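Local coordinates for protein alpha-pyrone synthesis polyketide synthase-like Pks18 (Mycobacterium tuberculosis, PDB 1TED) that probably extends medium- and long-chain aliphatic acyl-CoA starters with malonyl-CoA to make tri- and tetraketide alpha-pyrones, at residues L137-T142 with V168-M173; D262-G267 with F377-T382; I307-I312 with M386-I391. All blocks are in the same frame, centred on the assembly; numbering follows the deposited sequence.

Contact 1 (L137-T142 with V168-M173); sequences LLVLAT and VVVNFM
The amide of Asn171 turns back toward the backbone of Thr142. Its OD1 lies 3.4 Å from Thr142 O; both are acceptors, so no hydrogen bond joins them. Phe172 leaves the backbone away from 137-142. Its ring meets Phe146 edge to face, and its side chain comes to about 5 Å from a bound myristic acid. Both groups sit at the end of a parallel strand pair, the two strands of a beta-alpha-beta crossover whose helix is 151-159. This belongs to the N-terminal half of the thiolase fold. Leu140 N donates to Val168 O and Thr142 N to Val170 O. Val168 N returns a bond to Leu138 O and Val170 N one to Leu140 O. The latter is the shortest bond between the strands at 2.7 Å, close to straight at 170°. The last bond, Phe172 N to Thr142 O, is more bent, at 141°.

Val139, Ala141, Val168 and Val170 share one face, where helix 177-191 packs on Val139 and Ala141. Ala141 CB meets Val170 CB at 4.1 Å. Val170 CG2 stands anti to its own carbonyl carbon (chi1 178° for CG1), which carries it to Val139 CG1. Leu140, Thr142, Val169 and Asn171 lie on the other face, with helix 151-159 over Leu140 and Val169. Strand 166-171 is outermost in its chain. There Val170 packs on Val168 of the second subunit, and Asn171 on Asn171 of the second subunit. Thr142 OG1 bonds to Ala141 O at 2.6 Å, coming from above the carbonyl plane. Water 1 lies 2.9 Å from Thr142 O and may donate to it; it accepts from Met173 N.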
loop_
_atom_site.group_PDB
_atom_site.type_symbol
_atom_site.label_atom_id
_atom_site.label_comp_id
_atom_site.label_asym_id
_atom_site.label_seq_id
_atom_site.Cartn_x
_atom_site.Cartn_y
_atom_site.Cartn_z
ATOM N N LEU A 137 -14.878 -3.259 0.825
ATOM C CA LEU A 137 -13.437 -2.995 0.832
ATOM C C LEU A 137 -12.614 -4.275 0.768
ATOM O O LEU A 137 -12.931 -5.280 1.401
ATOM C CB LEU A 137 -13.044 -2.206 2.096
ATOM C CG LEU A 137 -11.571 -1.865 2.360
ATOM C CD1 LEU A 137 -11.019 -0.982 1.250
ATOM C CD2 LEU A 137 -11.450 -1.144 3.697
ATOM N N LEU A 138 -11.549 -4.215 -0.012
ATOM C CA LEU A 138 -10.644 -5.333 -0.180
ATOM C C LEU A 138 -9.239 -4.803 0.053
ATOM O O LEU A 138 -8.763 -3.957 -0.711
ATOM C CB LEU A 138 -10.746 -5.888 -1.600
ATOM C CG LEU A 138 -9.561 -6.724 -2.089
ATOM C CD1 LEU A 138 -9.344 -7.907 -1.180
ATOM C CD2 LEU A 138 -9.833 -7.201 -3.495
ATOM N N VAL A 139 -8.583 -5.271 1.114
ATOM C CA VAL A 139 -7.218 -4.825 1.391
ATOM C C VAL A 139 -6.266 -5.968 1.087
ATOM O O VAL A 139 -6.405 -7.085 1.603
ATOM C CB VAL A 139 -7.034 -4.373 2.860
ATOM C CG1 VAL A 139 -5.620 -3.837 3.069
ATOM C CG2 VAL A 139 -8.050 -3.306 3.202
ATOM N N LEU A 140 -5.292 -5.686 0.240
ATOM C CA LEU A 140 -4.325 -6.698 -0.150
ATOM C C LEU A 140 -2.926 -6.283 0.298
ATOM O O LEU A 140 -2.452 -5.201 -0.047
ATOM C CB LEU A 140 -4.374 -6.877 -1.668
ATOM C CG LEU A 140 -3.649 -8.038 -2.349
ATOM C CD1 LEU A 140 -2.147 -7.808 -2.312
ATOM C CD2 LEU A 140 -4.051 -9.354 -1.683
ATOM N N ALA A 141 -2.275 -7.144 1.077
ATOM C CA ALA A 141 -0.929 -6.863 1.549
ATOM C C ALA A 141 0.072 -7.906 1.059
ATOM O O ALA A 141 -0.236 -9.106 0.998
ATOM C CB ALA A 141 -0.908 -6.800 3.066
ATOM N N THR A 142 1.271 -7.430 0.717
ATOM C CA THR A 142 2.359 -8.289 0.252
ATOM C C THR A 142 3.653 -7.500 0.263
ATOM O O THR A 142 3.641 -6.270 0.226
ATOM C CB THR A 142 2.167 -8.753 -1.217
ATOM O OG1 THR A 142 0.801 -9.117 -1.434
ATOM C CG2 THR A 142 3.069 -9.950 -1.518
ATOM N N VAL A 168 -7.435 -1.223 -1.614
ATOM C CA VAL A 168 -6.206 -0.633 -1.108
ATOM C C VAL A 168 -5.102 -1.695 -1.103
ATOM O O VAL A 168 -5.248 -2.753 -0.498
ATOM C CB VAL A 168 -6.398 -0.105 0.332
ATOM C CG1 VAL A 168 -5.098 0.511 0.846
ATOM C CG2 VAL A 168 -7.523 0.916 0.364
ATOM N N VAL A 169 -4.001 -1.414 -1.791
ATOM C CA VAL A 169 -2.890 -2.355 -1.834
ATOM C C VAL A 169 -1.760 -1.871 -0.918
ATOM O O VAL A 169 -1.251 -0.759 -1.071
ATOM C CB VAL A 169 -2.369 -2.531 -3.275
ATOM C CG1 VAL A 169 -1.165 -3.451 -3.301
ATOM C CG2 VAL A 169 -3.458 -3.107 -4.134
ATOM N N VAL A 170 -1.387 -2.723 0.034
ATOM C CA VAL A 170 -0.342 -2.420 1.008
ATOM C C VAL A 170 0.921 -3.233 0.767
ATOM O O VAL A 170 0.964 -4.426 1.065
ATOM C CB VAL A 170 -0.831 -2.711 2.432
ATOM C CG1 VAL A 170 0.283 -2.445 3.433
ATOM C CG2 VAL A 170 -2.038 -1.853 2.741
ATOM N N ASN A 171 1.946 -2.568 0.245
ATOM C CA ASN A 171 3.215 -3.206 -0.056
ATOM C C ASN A 171 4.354 -2.744 0.854
ATOM O O ASN A 171 4.338 -1.626 1.378
ATOM C CB ASN A 171 3.611 -2.932 -1.511
ATOM C CG ASN A 171 2.642 -3.535 -2.506
ATOM O OD1 ASN A 171 2.438 -4.751 -2.542
ATOM N ND2 ASN A 171 2.036 -2.684 -3.324
ATOM N N PHE A 172 5.334 -3.628 1.027
ATOM C CA PHE A 172 6.531 -3.367 1.823
ATOM C C PHE A 172 6.381 -2.933 3.275
ATOM O O PHE A 172 7.217 -2.184 3.797
ATOM C CB PHE A 172 7.443 -2.377 1.085
ATOM C CG PHE A 172 8.532 -3.044 0.285
ATOM C CD1 PHE A 172 8.475 -4.406 0.008
ATOM C CD2 PHE A 172 9.615 -2.311 -0.188
ATOM C CE1 PHE A 172 9.483 -5.032 -0.726
ATOM C CE2 PHE A 172 10.628 -2.924 -0.922
ATOM C CZ PHE A 172 10.560 -4.290 -1.191
ATOM N N MET A 173 5.318 -3.388 3.931
ATOM C CA MET A 173 5.156 -3.082 5.339
ATOM C C MET A 173 5.570 -4.358 6.083
ATOM O O MET A 173 5.345 -4.513 7.283
ATOM C CB MET A 173 3.718 -2.642 5.655
ATOM C CG MET A 173 3.386 -1.303 5.001
ATOM S SD MET A 173 2.064 -0.357 5.750
ATOM C CE MET A 173 2.996 0.576 6.973
HETATM O O HOH W 1 3.206 -5.325 2.939
#

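Contact 2 (D262-G267 with F377-T382); sequences DGIVLG and FGPGVT
A G1 beta bulge, in which Val381 and Thr382 both face Gly378, sets Pro379 and Val381 against Ile264. Gly378 and Thr382 exchange two backbone bonds that close the turn. Ile264 does most of the touching. Its CG1 stands anti to the carbonyl carbon (chi1 -62°) and the chain then runs on extended, so CD1 reaches Phe377 O at 3.6 Å and Phe377 CB at 3.9 Å. The branch CG2 lies 4.1 Å from Pro379 CA. On the backbone side, Ile264 O lies 3.4 Å from Pro379 CB.

The residues Phe377 to Gly380 (FGPG) correspond to the end of the GFGPG loop of chalcone synthases, in the C-terminal half of the thiolase fold. Phe377 comes within about 6 Å of Cys175, the probable nucleophile, measured between side chains. Leu266 touches the bound myristic acid, while its CD1 reaches Pro379 CG at 4.4 Å. Ala148 of the second subunit packs on both Leu266 and Pro379.

Gly263 has no side chain, and Val381 CG2 rests 3.5 Å from its CA. Water 2 accepts from Ile264 N at 2.9 Å and from Gly380 N, though the second distance is doubtfully short.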
loop_
_atom_site.group_PDB
_atom_site.type_symbol
_atom_site.label_atom_id
_atom_site.label_comp_id
_atom_site.label_asym_id
_atom_site.label_seq_id
_atom_site.Cartn_x
_atom_site.Cartn_y
_atom_site.Cartn_z
ATOM N N ASP A 262 17.871 0.376 10.746
ATOM C CA ASP A 262 18.633 -0.694 10.117
ATOM C C ASP A 262 18.157 -2.073 10.521
ATOM O O ASP A 262 18.744 -3.074 10.110
ATOM C CB ASP A 262 20.114 -0.553 10.476
ATOM C CG ASP A 262 20.410 -0.983 11.907
ATOM O OD1 ASP A 262 19.573 -0.733 12.798
ATOM O OD2 ASP A 262 21.487 -1.566 12.142
ATOM N N GLY A 263 17.099 -2.128 11.320
ATOM C CA GLY A 263 16.592 -3.410 11.787
ATOM C C GLY A 263 16.034 -4.341 10.724
ATOM O O GLY A 263 16.491 -5.480 10.593
ATOM N N ILE A 264 15.030 -3.870 9.984
ATOM C CA ILE A 264 14.402 -4.661 8.926
ATOM C C ILE A 264 14.440 -3.851 7.637
ATOM O O ILE A 264 13.728 -2.855 7.498
ATOM C CB ILE A 264 12.922 -5.003 9.270
ATOM C CG1 ILE A 264 12.868 -5.848 10.543
ATOM C CG2 ILE A 264 12.260 -5.739 8.092
ATOM C CD1 ILE A 264 11.474 -6.055 11.106
ATOM N N VAL A 265 15.277 -4.275 6.699
ATOM C CA VAL A 265 15.409 -3.568 5.442
ATOM C C VAL A 265 14.895 -4.383 4.268
ATOM O O VAL A 265 15.315 -5.519 4.048
ATOM C CB VAL A 265 16.875 -3.176 5.196
ATOM C CG1 VAL A 265 17.038 -2.561 3.828
ATOM C CG2 VAL A 265 17.316 -2.192 6.246
ATOM N N LEU A 266 13.975 -3.791 3.515
ATOM C CA LEU A 266 13.405 -4.453 2.351
ATOM C C LEU A 266 13.836 -3.695 1.107
ATOM O O LEU A 266 13.909 -2.469 1.112
ATOM C CB LEU A 266 11.874 -4.484 2.441
ATOM C CG LEU A 266 11.311 -5.111 3.719
ATOM C CD1 LEU A 266 9.780 -5.153 3.637
ATOM C CD2 LEU A 266 11.886 -6.506 3.901
ATOM N N GLY A 267 14.131 -4.427 0.043
ATOM C CA GLY A 267 14.565 -3.776 -1.175
ATOM C C GLY A 267 14.287 -4.619 -2.396
ATOM O O GLY A 267 13.930 -5.790 -2.282
ATOM N N PHE A 377 6.601 -7.327 13.668
ATOM C CA PHE A 377 7.558 -6.253 13.439
ATOM C C PHE A 377 7.699 -5.839 11.983
ATOM O O PHE A 377 7.971 -6.663 11.111
ATOM C CB PHE A 377 8.913 -6.671 14.014
ATOM C CG PHE A 377 8.840 -7.073 15.455
ATOM C CD1 PHE A 377 8.730 -6.114 16.450
ATOM C CD2 PHE A 377 8.784 -8.419 15.812
ATOM C CE1 PHE A 377 8.558 -6.482 17.786
ATOM C CE2 PHE A 377 8.611 -8.807 17.147
ATOM C CZ PHE A 377 8.497 -7.836 18.136
ATOM N N GLY A 378 7.501 -4.549 11.732
ATOM C CA GLY A 378 7.612 -4.018 10.385
ATOM C C GLY A 378 8.870 -3.191 10.207
ATOM O O GLY A 378 9.520 -2.827 11.195
ATOM N N PRO A 379 9.246 -2.871 8.957
ATOM C CA PRO A 379 10.449 -2.075 8.703
ATOM C C PRO A 379 10.479 -0.758 9.468
ATOM O O PRO A 379 9.448 -0.262 9.925
ATOM C CB PRO A 379 10.441 -1.898 7.183
ATOM C CG PRO A 379 9.003 -2.130 6.798
ATOM C CD PRO A 379 8.581 -3.240 7.697
ATOM N N GLY A 380 11.684 -0.211 9.604
ATOM C CA GLY A 380 11.905 1.023 10.345
ATOM C C GLY A 380 11.937 0.555 11.775
ATOM O O GLY A 380 12.439 1.202 12.699
ATOM N N VAL A 381 11.432 -0.668 11.880
ATOM C CA VAL A 381 11.226 -1.413 13.097
ATOM C C VAL A 381 10.151 -0.668 13.832
ATOM O O VAL A 381 10.377 0.313 14.549
ATOM C CB VAL A 381 12.466 -1.590 13.946
ATOM C CG1 VAL A 381 12.078 -2.355 15.196
ATOM C CG2 VAL A 381 13.503 -2.412 13.191
ATOM N N THR A 382 8.947 -1.149 13.569
ATOM C CA THR A 382 7.719 -0.636 14.125
ATOM C C THR A 382 7.076 -1.851 14.754
ATOM O O THR A 382 7.080 -2.927 14.157
ATOM C CB THR A 382 6.794 -0.133 12.999
ATOM O OG1 THR A 382 7.499 0.826 12.201
ATOM C CG2 THR A 382 5.516 0.484 13.572
HETATM O O HOH W 2 14.006 -1.114 9.831
#

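Contact 3 (I307-I312 with M386-I391); sequences IDLWAI and MLFDII
Leu309 reaches across to Phe388 and Ile390 with its CD1 branch. The contact lies in the C-terminal half of the thiolase fold. Leu309 CB already points toward the other segment, but stays 4.6 Å from Phe388 CZ. CG stands anti to the carbonyl carbon (chi1 -53°), and CD1 continues anti to CA (chi2 177°). This puts CD1 at the far end. There it meets Phe388 CE1 at 4.1 Å and Ile390 CD1 at 3.5 Å. The second distance is tighter than usual for two methyl groups. Leu309 crosses both partners at about a right angle.

Strand 310-312 is outermost in the large sheet of its chain, and strand 370-378 lies between it and 382-390. The two segments therefore meet through side chains that reach past the middle strand.

With CG of Phe388 between the backbone N and the carbonyl carbon (chi1 67°), the ring swings toward 307-312. It comes obliquely to both partners, Leu309 CD1 at CE1 and Ala311 CB at CE2, the latter at 4.4 Å. A second point of contact is Ile307 with Leu387, where the two CD1 methyls meet at 4.1 Å. Helix 349-361 covers the first group, with Met359 on Leu309 and Ile390 and Leu356 on Phe388, and helix 281-299 packs on the second, through Leu297 on both residues. Ile307 CG2 also sits 3.5 Å above one face of the Trp310 ring, toward its rim. Asp308 forms a salt bridge with Lys367 and Asp389 one with Arg250, and both acids bond to Thr371 of the middle strand, through its N and its OG1 respectively. Ala311 centres an inverse gamma turn, closed by a weak bond from Ile312 N to Trp310 O at 3.0 Å.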
loop_
_atom_site.group_PDB
_atom_site.type_symbol
_atom_site.label_atom_id
_atom_site.label_comp_id
_atom_site.label_asym_id
_atom_site.label_seq_id
_atom_site.Cartn_x
_atom_site.Cartn_y
_atom_site.Cartn_z
ATOM N N ILE A 307 -3.211 -11.480 30.364
ATOM C CA ILE A 307 -3.381 -12.069 29.040
ATOM C C ILE A 307 -3.337 -13.586 28.819
ATOM O O ILE A 307 -2.409 -14.261 29.246
ATOM C CB ILE A 307 -2.371 -11.410 28.048
ATOM C CG1 ILE A 307 -2.552 -9.884 28.055
ATOM C CG2 ILE A 307 -2.546 -11.980 26.654
ATOM C CD1 ILE A 307 -3.987 -9.409 27.738
ATOM N N ASP A 308 -4.362 -14.106 28.141
ATOM C CA ASP A 308 -4.437 -15.526 27.757
ATOM C C ASP A 308 -4.097 -15.427 26.271
ATOM O O ASP A 308 -4.750 -14.673 25.552
ATOM C CB ASP A 308 -5.865 -16.086 27.804
ATOM C CG ASP A 308 -6.668 -15.609 28.991
ATOM O OD1 ASP A 308 -6.395 -16.074 30.122
ATOM O OD2 ASP A 308 -7.586 -14.781 28.779
ATOM N N LEU A 309 -3.110 -16.154 25.782
ATOM C CA LEU A 309 -2.789 -16.068 24.350
ATOM C C LEU A 309 -1.897 -14.903 23.952
ATOM O O LEU A 309 -2.242 -13.731 24.112
ATOM C CB LEU A 309 -4.058 -15.976 23.484
ATOM C CG LEU A 309 -5.196 -16.993 23.608
ATOM C CD1 LEU A 309 -6.335 -16.601 22.680
ATOM C CD2 LEU A 309 -4.682 -18.377 23.279
ATOM N N TRP A 310 -0.744 -15.250 23.414
ATOM C CA TRP A 310 0.196 -14.276 22.927
ATOM C C TRP A 310 0.494 -14.693 21.496
ATOM O O TRP A 310 1.229 -15.647 21.252
ATOM C CB TRP A 310 1.462 -14.272 23.782
ATOM C CG TRP A 310 1.251 -13.608 25.120
ATOM C CD1 TRP A 310 0.951 -14.217 26.308
ATOM C CD2 TRP A 310 1.280 -12.199 25.391
ATOM N NE1 TRP A 310 0.790 -13.277 27.296
ATOM C CE2 TRP A 310 0.985 -12.030 26.760
ATOM C CE3 TRP A 310 1.523 -11.063 24.608
ATOM C CZ2 TRP A 310 0.928 -10.768 27.366
ATOM C CZ3 TRP A 310 1.464 -9.804 25.211
ATOM C CH2 TRP A 310 1.170 -9.672 26.578
ATOM N N ALA A 311 -0.123 -13.995 20.552
ATOM C CA ALA A 311 0.083 -14.275 19.134
ATOM C C ALA A 311 1.299 -13.479 18.677
ATOM O O ALA A 311 1.184 -12.418 18.051
ATOM C CB ALA A 311 -1.167 -13.886 18.320
ATOM N N ILE A 312 2.471 -14.001 19.016
ATOM C CA ILE A 312 3.726 -13.367 18.664
ATOM C C ILE A 312 4.119 -13.763 17.253
ATOM O O ILE A 312 4.172 -14.948 16.933
ATOM C CB ILE A 312 4.843 -13.801 19.632
ATOM C CG1 ILE A 312 4.471 -13.387 21.063
ATOM C CG2 ILE A 312 6.177 -13.208 19.187
ATOM C CD1 ILE A 312 5.433 -13.888 22.121
ATOM N N MET A 386 -2.290 -5.733 18.197
ATOM C CA MET A 386 -3.664 -5.497 18.617
ATOM C C MET A 386 -4.018 -6.272 19.877
ATOM O O MET A 386 -3.399 -7.292 20.181
ATOM C CB MET A 386 -4.630 -5.927 17.500
ATOM C CG MET A 386 -4.821 -7.448 17.383
ATOM S SD MET A 386 -6.190 -7.973 16.290
ATOM C CE MET A 386 -5.676 -9.581 15.796
ATOM N N LEU A 387 -5.004 -5.767 20.614
ATOM C CA LEU A 387 -5.527 -6.438 21.800
ATOM C C LEU A 387 -6.800 -7.075 21.245
ATOM O O LEU A 387 -7.519 -6.430 20.484
ATOM C CB LEU A 387 -5.897 -5.439 22.910
ATOM C CG LEU A 387 -6.674 -6.041 24.102
ATOM C CD1 LEU A 387 -5.792 -7.031 24.859
ATOM C CD2 LEU A 387 -7.129 -4.943 25.052
ATOM N N PHE A 388 -7.086 -8.323 21.601
ATOM C CA PHE A 388 -8.279 -8.966 21.073
ATOM C C PHE A 388 -8.943 -9.957 22.015
ATOM O O PHE A 388 -8.348 -10.400 22.997
ATOM C CB PHE A 388 -7.940 -9.657 19.743
ATOM C CG PHE A 388 -6.997 -10.820 19.880
ATOM C CD1 PHE A 388 -7.473 -12.087 20.216
ATOM C CD2 PHE A 388 -5.627 -10.649 19.690
ATOM C CE1 PHE A 388 -6.594 -13.171 20.359
ATOM C CE2 PHE A 388 -4.742 -11.725 19.831
ATOM C CZ PHE A 388 -5.228 -12.987 20.166
ATOM N N ASP A 389 -10.189 -10.292 21.698
ATOM C CA ASP A 389 -10.990 -11.244 22.464
ATOM C C ASP A 389 -11.520 -12.367 21.557
ATOM O O ASP A 389 -12.050 -12.100 20.480
ATOM C CB ASP A 389 -12.193 -10.539 23.106
ATOM C CG ASP A 389 -11.892 -9.992 24.488
ATOM O OD1 ASP A 389 -10.728 -10.070 24.939
ATOM O OD2 ASP A 389 -12.833 -9.479 25.129
ATOM N N ILE A 390 -11.352 -13.615 21.981
ATOM C CA ILE A 390 -11.880 -14.748 21.227
ATOM C C ILE A 390 -13.041 -15.301 22.057
ATOM O O ILE A 390 -12.865 -15.709 23.213
ATOM C CB ILE A 390 -10.842 -15.882 21.026
ATOM C CG1 ILE A 390 -9.659 -15.395 20.182
ATOM C CG2 ILE A 390 -11.506 -17.064 20.306
ATOM C CD1 ILE A 390 -8.561 -16.444 20.030
ATOM N N ILE A 391 -14.234 -15.306 21.480
ATOM C CA ILE A 391 -15.385 -15.809 22.201
ATOM C C ILE A 391 -15.415 -17.337 22.190
ATOM O O ILE A 391 -15.400 -17.973 21.128
ATOM C CB ILE A 391 -16.689 -15.235 21.615
ATOM C CG1 ILE A 391 -16.626 -13.704 21.670
ATOM C CG2 ILE A 391 -17.887 -15.763 22.390
ATOM C CD1 ILE A 391 -17.925 -13.019 21.442
#

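Overall arrangement
All three contacts are buried and reach the same nine-stranded sheet, at different places. Contact 1 lies at one edge strand, in the N-terminal half, and is held mainly by backbone bonds between neighbouring strands. Contact 3 involves the other edge strand and is purely apolar side-chain packing past an intervening strand. Contact 2 joins the turn between strands 370-378 and 382-390 to a separate two-stranded sheet, with apolar packing and a water. Contacts 1 and 2 touch: Phe172 and Met173 pack on Pro379, and Phe172 on Leu266 and Gly267. Both also meet the second subunit, and both lie near the myristic acid. Contact 3 touches neither, though its strand 382-390 follows directly on the turn of contact 2.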